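Local coordinates for protein exotoxin type A (Streptococcus pyogenes phage T12, PDB 1FNU) that acts as a superantigen exotoxin, the scarlet fever toxin, and like others of the staphylococcal/streptococcal toxin family probably contributes to virulence in the host, at residues A[118-123]-A[128-133]; A[144-149]-A[184-189]. One frame throughout, in Å; residues are numbered along the deposited sequence.

Contact 1: A[118-123]-A[128-133]; sequences VVKVSI and SLSFDI
V119 and F131 face each other as a hydrogen-bonded pair in the antiparallel beta hairpin 110-123/126-135, part of the beta-grasp domain. The F131 ring lies across V119. V119 CB sits over one ring face in a CH-pi contact, 3.9 Å from the ring centroid and 14° off the normal. F131 has chi1 58°, with CG between its own N and carbonyl carbon, and this swings the ring back toward the partner strand. V121 CG2 approaches at the ring edge, 3.5 Å from F131 CE1. L129 CD1 presses on V121 CG2 at 3.3 Å, tight for two methyls, with the side chains alongside. V119, V121, L129 and F131 share one sheet face, toward helix 142-157, where Y152 stacks on the F131 ring. The other face carries V118, K120, S130 and D132, and is more exposed. In the backbone, V119 N gives a short bond to F131 O (2.6 Å) and V121 N one to L129 O (2.8 Å). The return bonds, F131 N to V119 O and L129 N to V121 O, are weak. At the turn end a classic beta bulge sets S128 and L129 against V121. Beside it, S128 OG lies 3.4 Å from I123 CD1.

Contact 2: A[144-149]-A[184-189]; sequences ELDYKV and FDFFPE
The D146 carboxylate reaches the rings of F184 and F186, one oxygen to each. OD1 comes to the edge of the F186 ring, near its plane, 3.6 Å from F186 CE1. Carboxylate and ring are almost coplanar, 11° apart, and the two side chains run past one another antiparallel. OD2 meets F184 obliquely, 3.5 Å from F184 CD2, with the two planes 44° apart. One face of the F187 ring is covered by F186 CB, offset toward the rim. D146 has CG anti to its backbone N (chi1 -174°), which extends the carboxylate from the helix toward the two phenylalanines. No hydrogen bond joins the segments. The buried carboxylate has polar partners outside them: OD2 accepts from Y201 OH and forms a salt bridge with R150. These partners would favour a charged carboxylate. The contact lies inside the beta-grasp domain, between helix 142-157 and the end of edge strand 182-185. I172 of the neighbouring strand 169-176 touches D146, F184 and F186. V149, one helical turn after D146, adds a looser apolar contact, with its CG1 4.4 Å from F186 CZ. The strand then gives way to an Asx turn: F187 N donates to D185 OD1 at 2.9 Å, with the N-H coming in well off the carboxylate plane.

Contacts 1 and 2 involve opposite edges of one five-stranded mixed sheet in the beta-grasp domain. Strand 126-135 forms one outer edge and strand 182-185 the other. Helix 142-157 connects the two contacts, whose centres are about 14 Å apart. Its residue V149 belongs to contact 2 but also packs on contact 1: V149 CG1 is 3.8 Å from F131 CZ, and V149 CG2 is 4.0 Å from V119 CG2. One turn earlier, L145 CD2 lies 3.5 Å from I133 CD1. Contact 2 is wholly buried, whereas contact 1 is partly open. Along the chain the hairpin closes before the helix begins.

Contact 1: A[118-123]-A[128-133]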
ATOM      1  N   VAL A 118      34.745  15.757 -17.862  1.00 36.93           N
ATOM      2  CA  VAL A 118      35.716  15.402 -16.833  1.00 36.64           C
ATOM      3  C   VAL A 118      35.147  15.663 -15.437  1.00 36.42           C
ATOM      4  O   VAL A 118      34.601  16.741 -15.164  1.00 36.50           O
ATOM      5  CB  VAL A 118      37.039  16.159 -17.088  1.00 36.60           C
ATOM      6  CG1 VAL A 118      37.776  16.426 -15.799  1.00 36.55           C
ATOM      7  CG2 VAL A 118      37.875  15.321 -18.074  1.00 36.55           C
ATOM      8  N   VAL A 119      35.228  14.645 -14.567  1.00 36.12           N
ATOM      9  CA  VAL A 119      34.680  14.767 -13.216  1.00 35.78           C
ATOM     10  C   VAL A 119      35.779  14.924 -12.193  1.00 35.65           C
ATOM     11  O   VAL A 119      36.602  14.045 -12.047  1.00 35.59           O
ATOM     12  CB  VAL A 119      33.776  13.519 -12.866  1.00 35.73           C
ATOM     13  CG1 VAL A 119      33.277  13.608 -11.446  1.00 35.49           C
ATOM     14  CG2 VAL A 119      32.597  13.425 -13.846  1.00 35.55           C
ATOM     15  N   LYS A 120      35.764  16.050 -11.491  1.00 35.61           N
ATOM     16  CA  LYS A 120      36.750  16.373 -10.481  1.00 35.63           C
ATOM     17  C   LYS A 120      36.405  15.873  -9.108  1.00 35.67           C
ATOM     18  O   LYS A 120      35.498  16.398  -8.485  1.00 35.69           O
ATOM     19  CB  LYS A 120      36.962  17.877 -10.398  1.00 35.62           C
ATOM     20  CG  LYS A 120      37.940  18.450 -11.472  1.00 35.72           C
ATOM     21  CD  LYS A 120      38.074  19.977 -11.286  1.00 35.73           C
ATOM     22  CE  LYS A 120      38.341  20.735 -12.606  1.00 35.86           C
ATOM     23  NZ  LYS A 120      37.751  22.160 -12.524  1.00 35.96           N
ATOM     24  N   VAL A 121      37.156  14.889  -8.622  1.00 35.67           N
ATOM     25  CA  VAL A 121      36.900  14.379  -7.296  1.00 35.60           C
ATOM     26  C   VAL A 121      37.939  14.795  -6.258  1.00 35.79           C
ATOM     27  O   VAL A 121      39.145  14.638  -6.478  1.00 35.76           O
ATOM     28  CB  VAL A 121      36.831  12.827  -7.286  1.00 35.52           C
ATOM     29  CG1 VAL A 121      36.481  12.341  -5.873  1.00 35.33           C
ATOM     30  CG2 VAL A 121      35.785  12.306  -8.292  1.00 35.30           C
ATOM     31  N   SER A 122      37.456  15.339  -5.130  1.00 35.88           N
ATOM     32  CA  SER A 122      38.290  15.706  -3.980  1.00 36.00           C
ATOM     33  C   SER A 122      37.905  14.738  -2.884  1.00 36.06           C
ATOM     34  O   SER A 122      36.752  14.339  -2.801  1.00 36.02           O
ATOM     35  CB  SER A 122      37.982  17.090  -3.426  1.00 36.01           C
ATOM     36  OG  SER A 122      38.265  18.075  -4.380  1.00 36.26           O
ATOM     37  N   ILE A 123      38.860  14.357  -2.042  1.00 36.20           N
ATOM     38  CA  ILE A 123      38.580  13.455  -0.906  1.00 36.30           C
ATOM     39  C   ILE A 123      39.341  14.064   0.243  1.00 36.42           C
ATOM     40  O   ILE A 123      40.546  14.189   0.178  1.00 36.43           O
ATOM     41  CB  ILE A 123      39.166  12.076  -1.060  1.00 36.31           C
ATOM     42  CG1 ILE A 123      38.752  11.465  -2.377  1.00 36.33           C
ATOM     43  CG2 ILE A 123      38.744  11.223   0.130  1.00 36.30           C
ATOM     44  CD1 ILE A 123      39.316  10.155  -2.538  1.00 36.38           C
ATOM     45  N   SER A 128      42.113  13.969  -5.532  1.00 38.45           N
ATOM     46  CA  SER A 128      42.903  12.846  -5.904  1.00 38.28           C
ATOM     47  C   SER A 128      42.535  12.134  -7.161  1.00 38.07           C
ATOM     48  O   SER A 128      43.240  11.184  -7.518  1.00 38.19           O
ATOM     49  CB  SER A 128      42.928  11.867  -4.737  1.00 38.36           C
ATOM     50  OG  SER A 128      41.737  12.034  -3.988  1.00 38.53           O
ATOM     51  N   LEU A 129      41.431  12.498  -7.811  1.00 37.73           N
ATOM     52  CA  LEU A 129      41.092  11.821  -9.069  1.00 37.36           C
ATOM     53  C   LEU A 129      40.105  12.496  -9.977  1.00 36.95           C
ATOM     54  O   LEU A 129      39.224  13.262  -9.555  1.00 36.97           O
ATOM     55  CB  LEU A 129      40.586  10.364  -8.890  1.00 37.53           C
ATOM     56  CG  LEU A 129      39.119   9.847  -8.819  1.00 37.68           C
ATOM     57  CD1 LEU A 129      38.199  10.621  -9.769  1.00 37.66           C
ATOM     58  CD2 LEU A 129      39.042   8.334  -9.211  1.00 37.62           C
ATOM     59  N   SER A 130      40.303  12.176 -11.243  1.00 36.44           N
ATOM     60  CA  SER A 130      39.466  12.632 -12.312  1.00 35.95           C
ATOM     61  C   SER A 130      39.178  11.433 -13.146  1.00 35.59           C
ATOM     62  O   SER A 130      40.042  10.575 -13.316  1.00 35.49           O
ATOM     63  CB  SER A 130      40.157  13.667 -13.198  1.00 35.92           C
ATOM     64  OG  SER A 130      40.214  14.902 -12.540  1.00 35.88           O
ATOM     65  N   PHE A 131      37.938  11.367 -13.616  1.00 35.22           N
ATOM     66  CA  PHE A 131      37.488  10.347 -14.538  1.00 34.85           C
ATOM     67  C   PHE A 131      36.486  11.084 -15.436  1.00 34.72           C
ATOM     68  O   PHE A 131      36.081  12.223 -15.166  1.00 34.55           O
ATOM     69  CB  PHE A 131      36.840   9.143 -13.855  1.00 34.67           C
ATOM     70  CG  PHE A 131      35.646   9.460 -13.003  1.00 34.50           C
ATOM     71  CD1 PHE A 131      35.796   9.944 -11.704  1.00 34.34           C
ATOM     72  CD2 PHE A 131      34.361   9.245 -13.497  1.00 34.46           C
ATOM     73  CE1 PHE A 131      34.699  10.213 -10.891  1.00 34.22           C
ATOM     74  CE2 PHE A 131      33.229   9.519 -12.679  1.00 34.32           C
ATOM     75  CZ  PHE A 131      33.398   9.996 -11.392  1.00 34.26           C
ATOM     76  N   ASP A 132      36.144  10.422 -16.524  1.00 34.63           N
ATOM     77  CA  ASP A 132      35.223  10.917 -17.514  1.00 34.62           C
ATOM     78  C   ASP A 132      33.870  10.173 -17.462  1.00 34.43           C
ATOM     79  O   ASP A 132      33.828   8.977 -17.222  1.00 34.37           O
ATOM     80  CB  ASP A 132      35.764  10.661 -18.946  1.00 34.87           C
ATOM     81  CG  ASP A 132      37.077  11.371 -19.245  1.00 35.18           C
ATOM     82  OD1 ASP A 132      37.096  12.634 -19.232  1.00 35.33           O
ATOM     83  OD2 ASP A 132      38.081  10.649 -19.512  1.00 35.48           O
ATOM     84  N   ILE A 133      32.783  10.914 -17.678  1.00 34.27           N
ATOM     85  CA  ILE A 133      31.467  10.290 -17.853  1.00 34.15           C
ATOM     86  C   ILE A 133      31.161  10.831 -19.270  1.00 34.08           C
ATOM     87  O   ILE A 133      31.917  11.660 -19.807  1.00 34.00           O
ATOM     88  CB  ILE A 133      30.391  10.719 -16.806  1.00 34.00           C
ATOM     89  CG1 ILE A 133      30.173  12.219 -16.818  1.00 34.06           C
ATOM     90  CG2 ILE A 133      30.835  10.320 -15.429  1.00 34.04           C
ATOM     91  CD1 ILE A 133      28.932  12.641 -16.065  1.00 34.07           C
TER

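Contact 2: A[144-149]-A[184-189]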
ATOM      1  N   GLU A 144      20.873  12.151 -14.958  1.00 20.55           N
ATOM      2  CA  GLU A 144      21.634  11.221 -15.752  1.00 20.41           C
ATOM      3  C   GLU A 144      23.163  11.257 -15.447  1.00 20.06           C
ATOM      4  O   GLU A 144      23.863  10.222 -15.343  1.00 19.77           O
ATOM      5  CB  GLU A 144      21.362  11.476 -17.246  1.00 20.70           C
ATOM      6  CG  GLU A 144      22.393  10.900 -18.160  1.00 21.27           C
ATOM      7  CD  GLU A 144      22.050  11.084 -19.664  1.00 21.67           C
ATOM      8  OE1 GLU A 144      20.897  11.458 -19.985  1.00 21.83           O
ATOM      9  OE2 GLU A 144      22.934  10.824 -20.528  1.00 21.79           O
ATOM     10  N   LEU A 145      23.660  12.451 -15.243  1.00 19.74           N
ATOM     11  CA  LEU A 145      25.111  12.596 -15.022  1.00 19.64           C
ATOM     12  C   LEU A 145      25.540  12.077 -13.656  1.00 19.58           C
ATOM     13  O   LEU A 145      26.599  11.451 -13.547  1.00 19.90           O
ATOM     14  CB  LEU A 145      25.468  14.038 -15.192  1.00 19.30           C
ATOM     15  CG  LEU A 145      25.184  14.508 -16.630  1.00 19.22           C
ATOM     16  CD1 LEU A 145      25.485  15.950 -16.631  1.00 19.18           C
ATOM     17  CD2 LEU A 145      26.015  13.900 -17.642  1.00 19.30           C
ATOM     18  N   ASP A 146      24.697  12.314 -12.659  1.00 19.63           N
ATOM     19  CA  ASP A 146      24.895  11.838 -11.246  1.00 19.56           C
ATOM     20  C   ASP A 146      24.843  10.303 -11.295  1.00 19.42           C
ATOM     21  O   ASP A 146      25.720   9.623 -10.774  1.00 19.48           O
ATOM     22  CB  ASP A 146      23.791  12.442 -10.409  1.00 19.73           C
ATOM     23  CG  ASP A 146      23.930  12.170  -8.935  1.00 19.73           C
ATOM     24  OD1 ASP A 146      25.078  12.017  -8.444  1.00 20.12           O
ATOM     25  OD2 ASP A 146      22.880  12.157  -8.245  1.00 19.88           O
ATOM     26  N   TYR A 147      23.869   9.736 -12.003  1.00 19.15           N
ATOM     27  CA  TYR A 147      23.836   8.292 -12.061  1.00 18.91           C
ATOM     28  C   TYR A 147      25.172   7.814 -12.549  1.00 19.00           C
ATOM     29  O   TYR A 147      25.800   7.025 -11.902  1.00 18.96           O
ATOM     30  CB  TYR A 147      22.776   7.744 -12.991  1.00 18.27           C
ATOM     31  CG  TYR A 147      22.984   6.265 -13.110  1.00 17.92           C
ATOM     32  CD1 TYR A 147      22.619   5.389 -12.068  1.00 17.68           C
ATOM     33  CD2 TYR A 147      23.622   5.729 -14.221  1.00 17.67           C
ATOM     34  CE1 TYR A 147      22.916   4.001 -12.134  1.00 17.66           C
ATOM     35  CE2 TYR A 147      23.917   4.317 -14.304  1.00 17.80           C
ATOM     36  CZ  TYR A 147      23.572   3.464 -13.262  1.00 17.65           C
ATOM     37  OH  TYR A 147      23.933   2.067 -13.419  1.00 17.97           O
ATOM     38  N   LYS A 148      25.599   8.253 -13.740  1.00 19.13           N
ATOM     39  CA  LYS A 148      26.924   7.836 -14.210  1.00 19.61           C
ATOM     40  C   LYS A 148      28.092   8.161 -13.240  1.00 19.72           C
ATOM     41  O   LYS A 148      29.000   7.370 -13.067  1.00 19.87           O
ATOM     42  CB  LYS A 148      27.172   8.454 -15.583  1.00 19.56           C
ATOM     43  CG  LYS A 148      26.216   7.802 -16.583  1.00 19.93           C
ATOM     44  CD  LYS A 148      26.084   8.628 -17.898  1.00 20.11           C
ATOM     45  CE  LYS A 148      25.617   7.807 -19.111  1.00 20.28           C
ATOM     46  NZ  LYS A 148      25.201   8.664 -20.304  1.00 20.59           N
ATOM     47  N   VAL A 149      28.072   9.298 -12.567  1.00 20.02           N
ATOM     48  CA  VAL A 149      29.194   9.534 -11.663  1.00 20.12           C
ATOM     49  C   VAL A 149      29.151   8.443 -10.580  1.00 20.27           C
ATOM     50  O   VAL A 149      30.164   7.808 -10.269  1.00 20.17           O
ATOM     51  CB  VAL A 149      29.064  10.900 -10.999  1.00 20.22           C
ATOM     52  CG1 VAL A 149      30.055  11.030  -9.792  1.00 20.14           C
ATOM     53  CG2 VAL A 149      29.324  11.989 -12.039  1.00 19.98           C
ATOM     54  N   PHE A 184      23.807  17.725  -4.819  1.00 24.59           N
ATOM     55  CA  PHE A 184      22.988  16.628  -4.287  1.00 23.73           C
ATOM     56  C   PHE A 184      23.830  15.899  -3.215  1.00 23.32           C
ATOM     57  O   PHE A 184      25.019  15.626  -3.443  1.00 23.23           O
ATOM     58  CB  PHE A 184      22.657  15.574  -5.368  1.00 23.32           C
ATOM     59  CG  PHE A 184      21.935  16.101  -6.580  1.00 22.84           C
ATOM     60  CD1 PHE A 184      20.981  17.058  -6.479  1.00 22.43           C
ATOM     61  CD2 PHE A 184      22.214  15.568  -7.832  1.00 22.74           C
ATOM     62  CE1 PHE A 184      20.309  17.498  -7.627  1.00 22.39           C
ATOM     63  CE2 PHE A 184      21.508  16.028  -8.983  1.00 22.59           C
ATOM     64  CZ  PHE A 184      20.587  16.973  -8.841  1.00 22.40           C
ATOM     65  N   ASP A 185      23.208  15.591  -2.067  1.00 22.82           N
ATOM     66  CA  ASP A 185      23.835  14.811  -0.985  1.00 22.28           C
ATOM     67  C   ASP A 185      23.897  13.313  -1.387  1.00 21.97           C
ATOM     68  O   ASP A 185      22.857  12.722  -1.710  1.00 21.88           O
ATOM     69  CB  ASP A 185      23.004  14.940   0.279  1.00 22.36           C
ATOM     70  CG  ASP A 185      23.781  14.587   1.480  1.00 22.37           C
ATOM     71  OD1 ASP A 185      24.611  13.642   1.335  1.00 22.52           O
ATOM     72  OD2 ASP A 185      23.577  15.223   2.536  1.00 22.41           O
ATOM     73  N   PHE A 186      25.082  12.711  -1.417  1.00 21.61           N
ATOM     74  CA  PHE A 186      25.185  11.303  -1.754  1.00 21.32           C
ATOM     75  C   PHE A 186      24.499  10.411  -0.721  1.00 21.02           C
ATOM     76  O   PHE A 186      24.242   9.258  -0.993  1.00 20.97           O
ATOM     77  CB  PHE A 186      26.633  10.822  -1.905  1.00 21.37           C
ATOM     78  CG  PHE A 186      27.333  11.266  -3.194  1.00 21.59           C
ATOM     79  CD1 PHE A 186      26.623  11.775  -4.270  1.00 21.68           C
ATOM     80  CD2 PHE A 186      28.696  11.040  -3.358  1.00 21.72           C
ATOM     81  CE1 PHE A 186      27.221  12.050  -5.499  1.00 21.61           C
ATOM     82  CE2 PHE A 186      29.342  11.312  -4.615  1.00 21.90           C
ATOM     83  CZ  PHE A 186      28.581  11.824  -5.692  1.00 21.73           C
ATOM     84  N   PHE A 187      24.210  10.956   0.452  1.00 20.78           N
ATOM     85  CA  PHE A 187      23.624  10.168   1.516  1.00 20.67           C
ATOM     86  C   PHE A 187      22.274  10.665   2.015  1.00 20.52           C
ATOM     87  O   PHE A 187      22.041  11.859   2.144  1.00 20.61           O
ATOM     88  CB  PHE A 187      24.630  10.077   2.700  1.00 20.52           C
ATOM     89  CG  PHE A 187      25.916   9.424   2.333  1.00 20.58           C
ATOM     90  CD1 PHE A 187      25.961   8.077   1.998  1.00 20.59           C
ATOM     91  CD2 PHE A 187      27.073  10.147   2.251  1.00 20.60           C
ATOM     92  CE1 PHE A 187      27.166   7.435   1.557  1.00 20.71           C
ATOM     93  CE2 PHE A 187      28.311   9.518   1.807  1.00 20.70           C
ATOM     94  CZ  PHE A 187      28.341   8.174   1.461  1.00 20.66           C
ATOM     95  N   PRO A 188      21.357   9.715   2.330  1.00 20.40           N
ATOM     96  CA  PRO A 188      20.017   9.978   2.828  1.00 20.22           C
ATOM     97  C   PRO A 188      20.026  10.284   4.330  1.00 20.20           C
ATOM     98  O   PRO A 188      21.062  10.130   4.986  1.00 20.04           O
ATOM     99  CB  PRO A 188      19.315   8.625   2.582  1.00 20.25           C
ATOM    100  CG  PRO A 188      20.372   7.660   3.000  1.00 20.07           C
ATOM    101  CD  PRO A 188      21.533   8.254   2.125  1.00 20.29           C
ATOM    102  N   GLU A 189      18.852  10.667   4.875  1.00 20.21           N
ATOM    103  CA  GLU A 189      18.702  10.819   6.323  1.00 20.23           C
ATOM    104  C   GLU A 189      18.828   9.357   6.900  1.00 20.04           C
ATOM    105  O   GLU A 189      18.745   8.355   6.143  1.00 19.90           O
ATOM    106  CB  GLU A 189      17.368  11.471   6.725  1.00 20.71           C
ATOM    107  CG  GLU A 189      16.157  10.850   6.169  1.00 21.35           C
ATOM    108  CD  GLU A 189      14.897  11.439   6.760  1.00 21.81           C
ATOM    109  OE1 GLU A 189      14.919  12.583   7.312  1.00 21.79           O
ATOM    110  OE2 GLU A 189      13.877  10.719   6.671  1.00 22.43           O
TER